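Local structure of STING-associated CdnE c-di-GMP synthase (Flavobacteriaceae, 6WT8) at residues Tyr5-Leu8 and Ile9-Arg13; Val12-Arg15 and Ser16-Leu20; Met23-Met26 and Tyr27-Leu31; Asn96-Leu100 and Lys101-Val105; Leu126-Thr129 and Ser130-Lys133. The protein probably synthesises the cyclic dinucleotide c-di-GMP as the CD-NTase of a bacterial CBASS defence system that signals through STING. All blocks are in the same frame, centred on the assembly; numbering follows the deposited sequence.

How the contacts relate
Contacts 1 to 3 follow one another along the N-terminal part of the chain: contacts 1 and 2 share helix 5-16 with centres about 9 Å apart, and contact 3 lies at the start of helix 27-31, its centre about 18 Å from that of contact 2. Contact 4, in the loop between strands 85-90 and 106-112, lies nearest the middle of the chain and meets contact 2 directly: Arg-15 O to Lys-101 N is 2.8 Å, a probable hydrogen bond. The C-terminal end of helix 5-16 is thus tied to a loop of the central sheet. Contact 5, between helices 119-126 and 134-146, is remote, its centre about 56 Å from that of contact 1.

Contact 1: residues Tyr5-Leu8 and Ile9-Arg13; sequences YLEL and IKKVR
The flat carboxylate of Glu-7 and the ammonium group of Lys-11, one turn later, are near each other without pairing. OE2 of Glu-7 lies 4.3 Å from NZ of Lys-11, beyond a salt bridge, so the opposite charges probably attract only loosely on this exposed flank. The other flat group, the Tyr-5 ring, leads away from residues 9-13 toward helix 46-56, and its OH is hydrogen-bonded to Asp-356. What Tyr-5 offers to residues 9-13 is its carbonyl oxygen. Besides taking the N-H of Ile-9 (N to O 2.8 Å), Tyr-5 O is approached by the Ile-9 side chain, CG1 coming to 3.2 Å. That closeness follows from the first torsion, which sets CG1 beside the Ile-9 backbone N (chi1 -72°).

Three further bonds of the same i to i+4 kind define the alpha-helix: Lys-10 N to Leu-6 O, Lys-11 N to Glu-7 O, and Val-12 N to Leu-8 O at 2.9 Å, the last nearly straight at 171°. On the outer side, the Leu-6 and Lys-10 side chains cross obliquely. The CE methylene of Lys-10 rests 3.8 Å from CG of Leu-6, a contact of the aliphatic shaft that does not involve the charge. Lower down, Lys-10 CG passes 3.4 Å from Leu-6 O.

The helix is amphipathic: Glu-7, Lys-10 and Lys-11 are exposed, with Leu-6 an exception among them, whereas Ile-9 and Val-12 are buried and Leu-8 partly so. Leu-8 and Val-12 rest on Tyr-50 of helix 46-56, while Leu-8 also meets Asp-266 and Val-12 meets Asn-262 on helix 253-266, so helix 5-16 packs against both of these helices.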
# COMPACT_ATOMS: atom_id res chain seq x y z
N TYR A 5 -13.73 -23.26 -8.88
CA TYR A 5 -12.77 -22.30 -9.44
C TYR A 5 -13.35 -21.53 -10.61
O TYR A 5 -12.96 -20.39 -10.87
CB TYR A 5 -11.48 -23.01 -9.83
CG TYR A 5 -10.74 -23.44 -8.61
CD1 TYR A 5 -10.06 -22.53 -7.84
CD2 TYR A 5 -10.81 -24.74 -8.17
CE1 TYR A 5 -9.43 -22.92 -6.67
CE2 TYR A 5 -10.15 -25.16 -7.05
CZ TYR A 5 -9.46 -24.24 -6.29
OH TYR A 5 -8.83 -24.71 -5.14
N LEU A 6 -14.30 -22.12 -11.32
CA LEU A 6 -14.98 -21.37 -12.39
C LEU A 6 -15.68 -20.14 -11.83
O LEU A 6 -15.57 -19.04 -12.37
CB LEU A 6 -15.97 -22.29 -13.12
CG LEU A 6 -16.71 -21.54 -14.22
CD1 LEU A 6 -15.64 -21.17 -15.22
CD2 LEU A 6 -17.76 -22.41 -14.88
N GLU A 7 -16.41 -20.30 -10.72
CA GLU A 7 -17.07 -19.16 -10.10
C GLU A 7 -16.05 -18.15 -9.58
O GLU A 7 -16.25 -16.94 -9.71
CB GLU A 7 -17.99 -19.65 -8.98
CG GLU A 7 -18.81 -18.54 -8.34
CD GLU A 7 -19.93 -19.06 -7.42
OE1 GLU A 7 -19.89 -20.26 -7.04
OE2 GLU A 7 -20.84 -18.26 -7.10
N LEU A 8 -14.94 -18.65 -9.02
CA LEU A 8 -13.90 -17.77 -8.51
C LEU A 8 -13.25 -16.97 -9.63
O LEU A 8 -13.00 -15.76 -9.49
CB LEU A 8 -12.84 -18.56 -7.73
CG LEU A 8 -13.30 -19.05 -6.35
CD1 LEU A 8 -12.28 -20.08 -5.78
CD2 LEU A 8 -13.54 -17.83 -5.45
N ILE A 9 -12.97 -17.64 -10.77
CA ILE A 9 -12.40 -16.94 -11.92
C ILE A 9 -13.34 -15.82 -12.38
O ILE A 9 -12.90 -14.69 -12.64
CB ILE A 9 -12.11 -17.92 -13.06
CG1 ILE A 9 -10.90 -18.82 -12.70
CG2 ILE A 9 -11.88 -17.16 -14.38
CD1 ILE A 9 -10.81 -20.10 -13.55
N LYS A 10 -14.64 -16.11 -12.45
CA LYS A 10 -15.59 -15.08 -12.86
C LYS A 10 -15.60 -13.90 -11.88
O LYS A 10 -15.68 -12.73 -12.28
CB LYS A 10 -17.00 -15.68 -12.99
CG LYS A 10 -17.10 -16.64 -14.16
CD LYS A 10 -18.46 -17.34 -14.21
CE LYS A 10 -18.46 -18.34 -15.35
NZ LYS A 10 -18.09 -17.62 -16.61
N LYS A 11 -15.44 -14.18 -10.59
CA LYS A 11 -15.45 -13.09 -9.61
C LYS A 11 -14.20 -12.22 -9.75
O LYS A 11 -14.28 -10.98 -9.72
CB LYS A 11 -15.50 -13.65 -8.19
CG LYS A 11 -16.88 -14.18 -7.84
CD LYS A 11 -16.92 -14.55 -6.39
CE LYS A 11 -18.36 -14.61 -5.91
NZ LYS A 11 -18.46 -15.53 -4.75
N VAL A 12 -13.03 -12.84 -9.86
CA VAL A 12 -11.80 -12.07 -10.03
C VAL A 12 -11.88 -11.23 -11.28
O VAL A 12 -11.47 -10.07 -11.30
CB VAL A 12 -10.58 -13.01 -10.07
CG1 VAL A 12 -9.28 -12.24 -10.41
CG2 VAL A 12 -10.37 -13.66 -8.75
N ARG A 13 -12.38 -11.81 -12.37
CA ARG A 13 -12.50 -11.08 -13.62
C ARG A 13 -13.38 -9.86 -13.49
O ARG A 13 -13.08 -8.80 -14.05
CB ARG A 13 -13.05 -12.01 -14.70
CG ARG A 13 -11.94 -12.90 -15.17
CD ARG A 13 -12.42 -13.97 -16.13
NE ARG A 13 -11.26 -14.63 -16.71
CZ ARG A 13 -11.27 -15.28 -17.88
NH1 ARG A 13 -12.38 -15.37 -18.59
NH2 ARG A 13 -10.15 -15.80 -18.34

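Contact 2: residues Val12-Arg15 and Ser16-Leu20; sequences VRER and SNPDL
Arg-13 leaves the last turns of its helix and runs extended from CG to NE, roughly perpendicular to the side chain of Leu-20. From CB the chain passes to CG, still 4.2 Å from CD2 of Leu-20, and then to CD, which closes on the same methyl to 3.8 Å. At the guanidinium, CD2 of Leu-20 stands 3.5 Å above one face, offset toward the rim. NH1 of Arg-13 reaches the second branch, Leu-20 CD1, at 3.7 Å, while NE turns to a salt bridge with Glu-53 of helix 46-56. With a leucine in place of Arg-13, Glu-53 would probably be left without its charged mate and the methyls of Leu-20 would lose the flat face they pack on.

Further round the turn, the carboxylate of Glu-14 meets CB of Pro-18 loosely. Ser-16 OG and Arg-15 NE both donate to one water, each at 2.9 Å, while the guanidinium of Arg-15 goes on to Asp-266 and Asn-262.

The backbone closes the helix. Ser-16 N makes two weak bonds, to Val-12 O and Arg-13 O, and Asn-17 N donates to Arg-13 O at 2.8 Å. The chain then turns away in a type I beta turn from Asn-17 to Leu-20: a helix C-terminus followed by proline, which has no N-H to continue the i to i+4 pattern.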
# COMPACT_ATOMS: atom_id res chain seq x y z
N VAL A 12 -13.03 -12.84 -9.86
CA VAL A 12 -11.80 -12.07 -10.03
C VAL A 12 -11.88 -11.23 -11.28
O VAL A 12 -11.47 -10.07 -11.30
CB VAL A 12 -10.58 -13.01 -10.07
CG1 VAL A 12 -9.28 -12.24 -10.41
CG2 VAL A 12 -10.37 -13.66 -8.75
N ARG A 13 -12.38 -11.81 -12.37
CA ARG A 13 -12.50 -11.08 -13.62
C ARG A 13 -13.38 -9.86 -13.49
O ARG A 13 -13.08 -8.80 -14.05
CB ARG A 13 -13.05 -12.01 -14.70
CG ARG A 13 -11.94 -12.90 -15.17
CD ARG A 13 -12.42 -13.97 -16.13
NE ARG A 13 -11.26 -14.63 -16.71
CZ ARG A 13 -11.27 -15.28 -17.88
NH1 ARG A 13 -12.38 -15.37 -18.59
NH2 ARG A 13 -10.15 -15.80 -18.34
N GLU A 14 -14.52 -10.01 -12.81
CA GLU A 14 -15.41 -8.86 -12.70
C GLU A 14 -14.74 -7.73 -11.96
O GLU A 14 -14.95 -6.55 -12.27
CB GLU A 14 -16.70 -9.27 -11.98
CG GLU A 14 -17.78 -8.16 -12.06
CD GLU A 14 -17.95 -7.56 -13.48
OE1 GLU A 14 -18.15 -8.35 -14.45
OE2 GLU A 14 -17.88 -6.31 -13.63
N ARG A 15 -13.89 -8.07 -10.98
CA ARG A 15 -13.22 -7.04 -10.19
C ARG A 15 -12.04 -6.43 -10.92
O ARG A 15 -11.72 -5.25 -10.72
CB ARG A 15 -12.70 -7.68 -8.88
CG ARG A 15 -13.80 -8.10 -7.95
CD ARG A 15 -13.27 -8.56 -6.58
NE ARG A 15 -12.33 -9.68 -6.60
CZ ARG A 15 -12.60 -10.92 -6.21
NH1 ARG A 15 -13.86 -11.28 -5.87
NH2 ARG A 15 -11.65 -11.82 -6.16
N SER A 16 -11.36 -7.23 -11.73
CA SER A 16 -10.02 -6.93 -12.21
C SER A 16 -9.94 -6.63 -13.70
O SER A 16 -9.13 -5.80 -14.12
CB SER A 16 -9.08 -8.11 -11.95
OG SER A 16 -8.86 -8.32 -10.57
N ASN A 17 -10.68 -7.35 -14.52
CA ASN A 17 -10.46 -7.24 -15.97
C ASN A 17 -11.72 -7.74 -16.66
O ASN A 17 -11.67 -8.77 -17.39
CB ASN A 17 -9.22 -8.06 -16.35
CG ASN A 17 -8.87 -7.94 -17.83
OD1 ASN A 17 -9.31 -7.01 -18.51
ND2 ASN A 17 -8.10 -8.89 -18.33
N PRO A 18 -12.85 -7.05 -16.50
CA PRO A 18 -14.11 -7.60 -17.03
C PRO A 18 -14.14 -7.69 -18.54
O PRO A 18 -14.91 -8.50 -19.07
CB PRO A 18 -15.18 -6.61 -16.52
CG PRO A 18 -14.41 -5.35 -16.23
CD PRO A 18 -13.09 -5.85 -15.69
N ASP A 19 -13.36 -6.87 -19.25
CA ASP A 19 -13.37 -6.92 -20.71
C ASP A 19 -12.31 -7.84 -21.27
O ASP A 19 -12.20 -7.96 -22.50
CB ASP A 19 -13.16 -5.54 -21.26
CG ASP A 19 -14.35 -4.63 -20.99
OD1 ASP A 19 -15.49 -5.15 -21.02
OD2 ASP A 19 -14.11 -3.44 -20.71
N LEU A 20 -11.57 -8.52 -20.39
CA LEU A 20 -10.61 -9.56 -20.82
C LEU A 20 -9.56 -8.99 -21.77
O LEU A 20 -9.22 -9.59 -22.81
CB LEU A 20 -11.31 -10.78 -21.42
CG LEU A 20 -12.36 -11.43 -20.52
CD1 LEU A 20 -12.93 -12.72 -21.15
CD2 LEU A 20 -11.77 -11.71 -19.15
O HOH W 1 -9.88 -9.06 -7.99

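Contact 3: residues Met23-Met26 and Tyr27-Leu31; sequences MTKM and YSETL
A glutamate in the first turn of helix 27-31 reaches back to the chain that leads into it, as in the side-chain half of a capping box. Glu-29 OE2 accepts the backbone N-H of Met-26 at 2.9 Å, from a donor lying 38° out of the carboxylate plane. In return Glu-29 N donates to Met-26 O, also at 2.9 Å, so the two residues are joined twice. The glutamate gets there by an extended chain, with CG beside its own backbone N (chi1 -73°), which carries CG past Met-26 O at 3.5 Å.

The Lys-25 chain runs across that of Glu-29, nearly at right angles to it. Its CB lies 3.5 Å from Glu-29 OE2, and farther along its shaft the tip passes Thr-30, with NZ 4.0 Å from CG2. On the outer side, Lys-25 O lies at the edge of the Tyr-27 ring, in its plane, while Arg-251 makes a cation-pi contact with that ring.

Met-26, a selenomethionine in this crystal, packs on Lys-52, Met-55 and Lys-56 of helix 46-56, and OE2 of Glu-29 forms a salt bridge with Lys-56. The reciprocal pair between Met-26 and Glu-29 is typical of a helix N-terminus, where a glutamate satisfies an amide that the helix itself cannot.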
# COMPACT_ATOMS: atom_id res chain seq x y z
N MSE A 23 -3.36 -9.26 -20.65
CA MSE A 23 -2.56 -8.94 -19.45
C MSE A 23 -1.18 -9.47 -19.73
O MSE A 23 -1.04 -10.49 -20.38
CB MSE A 23 -3.12 -9.59 -18.19
CG MSE A 23 -4.57 -9.23 -17.89
SE MSE A 23 -4.64 -7.40 -17.26
CE MSE A 23 -3.86 -7.55 -15.46
N THR A 24 -0.14 -8.80 -19.22
CA THR A 24 1.21 -9.34 -19.38
C THR A 24 1.37 -10.61 -18.57
O THR A 24 1.06 -10.66 -17.38
CB THR A 24 2.23 -8.30 -18.91
OG1 THR A 24 2.00 -7.09 -19.63
CG2 THR A 24 3.66 -8.80 -19.12
N LYS A 25 1.86 -11.66 -19.23
CA LYS A 25 2.09 -12.92 -18.54
C LYS A 25 3.24 -12.76 -17.56
O LYS A 25 4.21 -12.02 -17.81
CB LYS A 25 2.43 -14.03 -19.52
CG LYS A 25 1.31 -14.42 -20.48
CD LYS A 25 1.87 -15.54 -21.38
CE LYS A 25 0.94 -15.99 -22.48
NZ LYS A 25 1.50 -17.30 -23.03
N MSE A 26 3.13 -13.45 -16.44
CA MSE A 26 4.27 -13.54 -15.56
C MSE A 26 5.35 -14.33 -16.26
O MSE A 26 5.09 -15.31 -16.97
CB MSE A 26 3.92 -14.24 -14.26
CG MSE A 26 2.92 -13.43 -13.46
SE MSE A 26 2.22 -14.41 -11.85
CE MSE A 26 1.10 -15.65 -12.74
N TYR A 27 6.59 -13.93 -16.05
CA TYR A 27 7.66 -14.56 -16.83
C TYR A 27 7.80 -16.05 -16.50
O TYR A 27 8.13 -16.84 -17.39
CB TYR A 27 9.00 -13.86 -16.61
CG TYR A 27 9.24 -12.70 -17.55
CD1 TYR A 27 8.18 -12.02 -18.14
CD2 TYR A 27 10.55 -12.30 -17.86
CE1 TYR A 27 8.40 -10.97 -19.00
CE2 TYR A 27 10.78 -11.26 -18.72
CZ TYR A 27 9.71 -10.60 -19.29
OH TYR A 27 9.94 -9.56 -20.15
N SER A 28 7.51 -16.45 -15.25
CA SER A 28 7.69 -17.86 -14.95
C SER A 28 6.68 -18.69 -15.69
O SER A 28 6.91 -19.90 -15.86
CB SER A 28 7.59 -18.14 -13.44
OG SER A 28 6.28 -17.84 -12.88
N GLU A 29 5.59 -18.09 -16.19
CA GLU A 29 4.66 -18.86 -17.02
C GLU A 29 5.34 -19.44 -18.26
O GLU A 29 5.04 -20.57 -18.66
CB GLU A 29 3.50 -17.98 -17.51
CG GLU A 29 2.49 -17.64 -16.44
CD GLU A 29 1.39 -16.79 -17.02
OE1 GLU A 29 0.67 -17.34 -17.91
OE2 GLU A 29 1.28 -15.62 -16.60
N THR A 30 6.15 -18.64 -18.95
CA THR A 30 6.72 -19.12 -20.20
C THR A 30 8.14 -19.61 -20.06
O THR A 30 8.63 -20.30 -20.97
CB THR A 30 6.73 -18.04 -21.29
OG1 THR A 30 7.31 -16.83 -20.78
CG2 THR A 30 5.32 -17.82 -21.89
N LEU A 31 8.83 -19.23 -18.99
CA LEU A 31 10.24 -19.60 -18.88
C LEU A 31 10.49 -20.66 -17.84
O LEU A 31 11.56 -21.26 -17.83
CB LEU A 31 11.10 -18.38 -18.54
CG LEU A 31 11.01 -17.21 -19.52
CD1 LEU A 31 11.68 -15.97 -18.91
CD2 LEU A 31 11.58 -17.56 -20.91

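Contact 4: residues Asn96-Leu100 and Lys101-Val105; sequences NTHIL and KENDV
Hydrogen bonds join Leu-100 and Asn-103 in both directions. The backbone N-H of Asn-103 donates to Leu-100 O at 3.0 Å, the bond that closes a type I beta turn from Leu-100 to Asn-103. The Asn-103 side chain answers it: OD1 accepts Leu-100 N at 3.3 Å, the donor standing 45° out of the amide plane. With CG beside its backbone N (chi1 -65°), the amide folds back over the turn and lets OD1 take a second donor, a water that in turn accepts Ile-99 N at 3.0 Å. A valine here would probably leave the Leu-100 amide and this water without their acceptor, the turn keeping only its backbone bond.

The turn belongs to the long connection between strands 85-90 and 106-112 of the mixed sheet. In nucleotidyltransferases of the DNA polymerase beta-like fold a Gly-Ser motif and an Asp-x-Asp motif lie in such a region, and the sequence Asp-Val-Asp starting at Asp-104 is consistent with the latter.

Among the van der Waals contacts, His-98 and Asn-103 run alongside one another in opposite senses, the imidazole turned 62° from the amide. His-98 CB comes within 3.3 Å of Asn-103 OD1, while NE2 of the imidazole is bonded to Thr-63 of helix 60-81. ND2 of Asn-103 faces CD1 of Leu-100 at 4.0 Å.

In a salt bridge between sequence neighbours, Lys-101 NZ meets Glu-102 OE2 at 2.8 Å, on the syn side but tilted out of the carboxylate plane; the same ammonium group donates to Glu-14 O of helix 5-16. Asp-104 pairs with Arg-193.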
# COMPACT_ATOMS: atom_id res chain seq x y z
N ASN A 96 0.53 -0.69 -7.51
CA ASN A 96 -0.27 -1.61 -8.31
C ASN A 96 -0.59 -2.88 -7.54
O ASN A 96 -0.65 -3.98 -8.16
CB ASN A 96 0.43 -1.97 -9.64
CG ASN A 96 -0.52 -2.67 -10.60
OD1 ASN A 96 -1.73 -2.36 -10.61
ND2 ASN A 96 0.01 -3.67 -11.39
N THR A 97 -0.83 -2.76 -6.22
CA THR A 97 -1.21 -3.95 -5.45
C THR A 97 -2.68 -3.93 -5.09
O THR A 97 -3.13 -4.75 -4.29
CB THR A 97 -0.34 -4.11 -4.20
OG1 THR A 97 -0.37 -2.88 -3.46
CG2 THR A 97 1.09 -4.46 -4.65
N HIS A 98 -3.45 -3.02 -5.68
CA HIS A 98 -4.89 -3.08 -5.51
C HIS A 98 -5.46 -4.26 -6.31
O HIS A 98 -4.87 -4.75 -7.26
CB HIS A 98 -5.55 -1.77 -5.96
CG HIS A 98 -5.27 -1.39 -7.39
ND1 HIS A 98 -3.99 -1.26 -7.87
CD2 HIS A 98 -6.10 -1.02 -8.40
CE1 HIS A 98 -4.03 -0.90 -9.14
NE2 HIS A 98 -5.29 -0.70 -9.47
N ILE A 99 -6.67 -4.70 -5.92
CA ILE A 99 -7.33 -5.81 -6.61
C ILE A 99 -8.73 -5.44 -7.09
O ILE A 99 -9.43 -6.31 -7.66
CB ILE A 99 -7.39 -7.09 -5.75
CG1 ILE A 99 -8.15 -6.84 -4.48
CG2 ILE A 99 -5.97 -7.57 -5.44
CD1 ILE A 99 -8.78 -8.16 -3.87
N LEU A 100 -9.16 -4.19 -6.90
CA LEU A 100 -10.45 -3.75 -7.44
C LEU A 100 -10.23 -2.66 -8.48
O LEU A 100 -9.52 -1.68 -8.21
CB LEU A 100 -11.38 -3.21 -6.34
CG LEU A 100 -11.57 -4.06 -5.09
CD1 LEU A 100 -12.50 -3.38 -4.06
CD2 LEU A 100 -12.07 -5.42 -5.45
N LYS A 101 -10.90 -2.79 -9.64
CA LYS A 101 -10.74 -1.77 -10.67
C LYS A 101 -11.21 -0.39 -10.19
O LYS A 101 -10.78 0.59 -10.79
CB LYS A 101 -11.54 -2.16 -11.93
CG LYS A 101 -13.06 -2.35 -11.70
CD LYS A 101 -13.72 -3.08 -12.91
CE LYS A 101 -15.25 -3.08 -12.72
NZ LYS A 101 -15.72 -3.92 -11.61
N GLU A 102 -12.08 -0.32 -9.17
CA GLU A 102 -12.54 0.97 -8.66
C GLU A 102 -11.60 1.62 -7.66
O GLU A 102 -11.84 2.76 -7.25
CB GLU A 102 -13.92 0.83 -7.99
CG GLU A 102 -15.01 0.25 -8.90
CD GLU A 102 -15.06 -1.28 -8.98
OE1 GLU A 102 -14.31 -2.00 -8.24
OE2 GLU A 102 -15.91 -1.76 -9.80
N ASN A 103 -10.55 0.95 -7.22
CA ASN A 103 -9.61 1.61 -6.32
C ASN A 103 -8.86 2.72 -7.06
O ASN A 103 -8.52 2.60 -8.24
CB ASN A 103 -8.60 0.61 -5.79
CG ASN A 103 -9.19 -0.47 -4.92
OD1 ASN A 103 -8.71 -1.60 -4.97
ND2 ASN A 103 -10.19 -0.14 -4.09
N ASP A 104 -8.57 3.81 -6.34
CA ASP A 104 -7.91 4.97 -6.90
C ASP A 104 -6.74 5.40 -6.04
O ASP A 104 -6.72 5.18 -4.82
CB ASP A 104 -8.91 6.13 -6.97
CG ASP A 104 -9.86 5.97 -8.08
OD1 ASP A 104 -9.47 6.21 -9.24
OD2 ASP A 104 -11.03 5.59 -7.80
N VAL A 105 -5.75 6.02 -6.71
CA VAL A 105 -4.74 6.80 -5.97
C VAL A 105 -5.45 7.91 -5.21
O VAL A 105 -6.44 8.49 -5.69
CB VAL A 105 -3.62 7.40 -6.85
CG1 VAL A 105 -2.80 6.32 -7.59
CG2 VAL A 105 -4.18 8.39 -7.90
O HOH W 2 -7.82 -3.43 -3.46

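Contact 5: residues Leu126-Thr129 and Ser130-Lys133; sequences LNNT and SVLK
Asn-128 and Val-131 meet three residues apart on the protein surface. The CG2 methyl of Val-131 is the atom that touches, lying 3.6 Å from ND2 of the Asn-128 amide and 3.5 Å from that residue's backbone O. It gets there because the first torsion of Val-131 (chi1 -63°) puts CG1 beside the backbone N and CG2 between N and the carbonyl carbon. Leu-132 approaches the same carbonyl, its CG 3.8 Å from Asn-128 O, so two aliphatic side chains gather round one oxygen.

The other end of the Asn-128 amide is held by water. A single water donates to OD1 of Asn-128 at 2.7 Å and accepts the backbone N-H of Ser-130 at 2.9 Å, bridging side chain and main chain across the bend. The water thus holds the oxygen end, while the nitrogen end merely packs beside the Val-131 methyl.

Behind this shell stands the backbone. Leu-132 N donates to Thr-129 O at 3.2 Å, nearly straight at 166° but well above the carbonyl plane, as suits a tight i to i+3 turn. This bond closes the short 3-10 turn of residues 129-131, after which the chain heads for helix 134-146.

It enters that helix with Lys-133 at the N-cap. Lys-133 N donates to the Glu-136 carboxylate, the side-chain half of a capping box, and Leu-132, just before the cap, packs on Ile-137 in the manner of a hydrophobic staple. Leu-132 and Leu-126 both touch Leu-140, joining the end of helix 119-126 to the first turns of helix 134-146.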
# COMPACT_ATOMS: atom_id res chain seq x y z
N LEU A 126 22.11 13.93 17.55
CA LEU A 126 23.29 14.77 17.37
C LEU A 126 24.23 14.75 18.56
O LEU A 126 25.42 15.06 18.42
CB LEU A 126 22.88 16.21 17.11
CG LEU A 126 22.49 16.52 15.68
CD1 LEU A 126 21.81 17.86 15.69
CD2 LEU A 126 23.77 16.58 14.87
N ASN A 127 23.73 14.43 19.74
CA ASN A 127 24.59 14.38 20.89
C ASN A 127 25.21 13.02 21.10
O ASN A 127 25.95 12.85 22.07
CB ASN A 127 23.82 14.81 22.12
CG ASN A 127 23.59 16.30 22.12
OD1 ASN A 127 24.48 17.07 21.74
ND2 ASN A 127 22.40 16.71 22.52
N ASN A 128 24.98 12.08 20.18
CA ASN A 128 25.49 10.72 20.32
C ASN A 128 26.18 10.30 19.02
O ASN A 128 25.78 9.37 18.32
CB ASN A 128 24.38 9.76 20.69
CG ASN A 128 24.91 8.40 20.99
OD1 ASN A 128 26.03 8.27 21.48
ND2 ASN A 128 24.13 7.41 20.78
N THR A 129 27.26 11.02 18.71
CA THR A 129 27.85 10.87 17.39
C THR A 129 28.68 9.60 17.24
O THR A 129 29.05 9.27 16.10
CB THR A 129 28.72 12.08 17.08
OG1 THR A 129 29.58 12.40 18.19
CG2 THR A 129 27.82 13.31 16.79
N SER A 130 29.00 8.87 18.33
CA SER A 130 29.86 7.70 18.16
C SER A 130 29.25 6.59 17.31
O SER A 130 30.00 5.80 16.74
CB SER A 130 30.29 7.08 19.53
OG SER A 130 29.21 6.45 20.24
N VAL A 131 27.91 6.57 17.14
CA VAL A 131 27.22 5.51 16.42
C VAL A 131 26.77 5.98 15.05
O VAL A 131 26.10 5.23 14.34
CB VAL A 131 26.01 4.99 17.21
CG1 VAL A 131 26.46 4.36 18.55
CG2 VAL A 131 24.96 6.10 17.48
N LEU A 132 27.06 7.22 14.69
CA LEU A 132 26.51 7.80 13.46
C LEU A 132 27.56 7.81 12.35
O LEU A 132 28.72 8.15 12.60
CB LEU A 132 26.03 9.22 13.70
CG LEU A 132 24.84 9.35 14.64
CD1 LEU A 132 24.43 10.81 14.72
CD2 LEU A 132 23.72 8.48 14.18
N LYS A 133 27.15 7.44 11.14
CA LYS A 133 28.01 7.66 9.99
C LYS A 133 28.22 9.15 9.78
O LYS A 133 27.39 9.98 10.17
CB LYS A 133 27.39 6.99 8.76
CG LYS A 133 27.22 5.47 8.97
CD LYS A 133 26.71 4.75 7.72
CE LYS A 133 25.20 4.71 7.70
NZ LYS A 133 24.63 3.92 6.54
O HOH W 3 28.53 9.19 21.22